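PDB 3CSX: DUF683-containing protein from Cyanothece, which is of unknown precise function but is a metalloprotein associated with nitrogen fixation. Local coordinates for residues B[55-58]-B[59-63]. Sequence-based numbering, arbitrary orientation.
Sequences TAEK and TYEIF
Two successive turns of helix 52-77, the second arm of a Rop-like helical hairpin, meet here through i to i+4 contacts, chiefly T59 with the backbone carbonyl of T55. The carbonyl oxygen of T55 is gripped twice by T59: the amide N of T59 reaches T55 O at 3.1 Å, and the hydroxyl OG1 of T59 donates to T55 O at 2.9 Å. The two donors come from opposite faces of the carbonyl plane, the hydroxyl standing 36° out of it. A chi1 of -59° makes this hydrogen bond possible, laying OG1 beside the residue's own amide N, within bonding distance of T55 O, while CG2 takes the place opposite that N. In this way the polar atom of a buried side chain is satisfied within its own helix. A valine here would probably leave T55 O without its hydroxyl donor, held across this turn by the backbone amide alone. T55, K58, T59 and I62 touch helix 14-44, T59 packing on M34, whereas E57 and E61 lie on the exposed side and Y60 packs on D40 of the second subunit. Regular amide bonds continue the helix from Y60 N to A56 O (2.8 Å) and from E61 N to E57 O (3.0 Å). Farther along, I62 rests its CG2 methyl 3.5 Å from K58 O.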
loop_
_atom_site.group_PDB
_atom_site.type_symbol
_atom_site.label_atom_id
_atom_site.label_comp_id
_atom_site.label_asym_id
_atom_site.label_seq_id
_atom_site.Cartn_x
_atom_site.Cartn_y
_atom_site.Cartn_z
ATOM N N THR B 55 6.100 14.094 -14.882
ATOM C CA THR B 55 5.169 14.617 -13.912
ATOM C C THR B 55 4.282 13.518 -13.346
ATOM O O THR B 55 4.101 13.455 -12.151
ATOM C CB THR B 55 4.338 15.798 -14.488
ATOM O OG1 THR B 55 5.221 16.839 -14.965
ATOM C CG2 THR B 55 3.416 16.375 -13.436
ATOM N N ALA B 56 3.732 12.657 -14.207
ATOM C CA ALA B 56 2.946 11.493 -13.754
ATOM C C ALA B 56 3.734 10.524 -12.852
ATOM O O ALA B 56 3.237 10.047 -11.867
ATOM C CB ALA B 56 2.389 10.757 -14.944
ATOM N N GLU B 57 4.989 10.251 -13.200
ATOM C CA GLU B 57 5.810 9.388 -12.341
ATOM C C GLU B 57 5.976 9.967 -10.949
ATOM O O GLU B 57 5.844 9.255 -9.994
ATOM C CB GLU B 57 7.176 9.079 -12.997
ATOM C CG GLU B 57 8.193 8.315 -12.091
ATOM C CD GLU B 57 7.717 6.939 -11.672
ATOM O OE1 GLU B 57 6.903 6.335 -12.399
ATOM O OE2 GLU B 57 8.176 6.441 -10.619
ATOM N N LYS B 58 6.297 11.260 -10.845
ATOM C CA LYS B 58 6.513 11.943 -9.576
ATOM C C LYS B 58 5.238 11.865 -8.714
ATOM O O LYS B 58 5.249 11.562 -7.507
ATOM C CB LYS B 58 6.853 13.396 -9.951
ATOM C CG LYS B 58 7.593 14.272 -8.937
ATOM C CD LYS B 58 8.359 15.376 -9.748
ATOM C CE LYS B 58 7.385 16.242 -10.620
ATOM N NZ LYS B 58 7.754 16.574 -12.065
ATOM N N THR B 59 4.117 12.134 -9.376
ATOM C CA THR B 59 2.813 12.074 -8.743
ATOM C C THR B 59 2.520 10.649 -8.265
ATOM O O THR B 59 2.080 10.437 -7.134
ATOM C CB THR B 59 1.739 12.567 -9.719
ATOM O OG1 THR B 59 2.053 13.905 -10.105
ATOM C CG2 THR B 59 0.354 12.561 -9.012
ATOM N N TYR B 60 2.787 9.674 -9.120
ATOM C CA TYR B 60 2.525 8.271 -8.765
ATOM C C TYR B 60 3.281 7.871 -7.502
ATOM O O TYR B 60 2.725 7.271 -6.591
ATOM C CB TYR B 60 2.893 7.350 -9.926
ATOM C CG TYR B 60 2.992 5.927 -9.471
ATOM C CD1 TYR B 60 1.842 5.180 -9.215
ATOM C CD2 TYR B 60 4.249 5.334 -9.268
ATOM C CE1 TYR B 60 1.936 3.877 -8.767
ATOM C CE2 TYR B 60 4.360 4.051 -8.816
ATOM C CZ TYR B 60 3.198 3.312 -8.583
ATOM O OH TYR B 60 3.306 2.011 -8.122
ATOM N N GLU B 61 4.567 8.246 -7.434
ATOM C CA GLU B 61 5.393 7.826 -6.346
ATOM C C GLU B 61 4.937 8.329 -5.008
ATOM O O GLU B 61 4.932 7.585 -4.042
ATOM C CB GLU B 61 6.850 8.215 -6.631
ATOM C CG GLU B 61 7.408 7.439 -7.820
ATOM C CD GLU B 61 7.337 5.910 -7.681
ATOM O OE1 GLU B 61 7.223 5.377 -6.549
ATOM O OE2 GLU B 61 7.413 5.228 -8.734
ATOM N N ILE B 62 4.538 9.600 -4.949
ATOM C CA ILE B 62 4.041 10.157 -3.733
ATOM C C ILE B 62 2.704 9.495 -3.292
ATOM O O ILE B 62 2.508 9.168 -2.128
ATOM C CB ILE B 62 4.002 11.750 -3.785
ATOM C CG1 ILE B 62 3.698 12.336 -2.402
ATOM C CG2 ILE B 62 3.061 12.314 -4.840
ATOM C CD1 ILE B 62 2.334 12.097 -1.930
ATOM N N PHE B 63 1.799 9.281 -4.226
ATOM C CA PHE B 63 0.548 8.589 -3.861
ATOM C C PHE B 63 0.763 7.152 -3.468
ATOM O O PHE B 63 0.070 6.629 -2.574
ATOM C CB PHE B 63 -0.505 8.758 -4.964
ATOM C CG PHE B 63 -1.240 10.072 -4.878
ATOM C CD1 PHE B 63 -2.343 10.210 -4.025
ATOM C CD2 PHE B 63 -0.829 11.174 -5.623
ATOM C CE1 PHE B 63 -3.026 11.429 -3.936
ATOM C CE2 PHE B 63 -1.492 12.411 -5.513
ATOM C CZ PHE B 63 -2.590 12.527 -4.687
#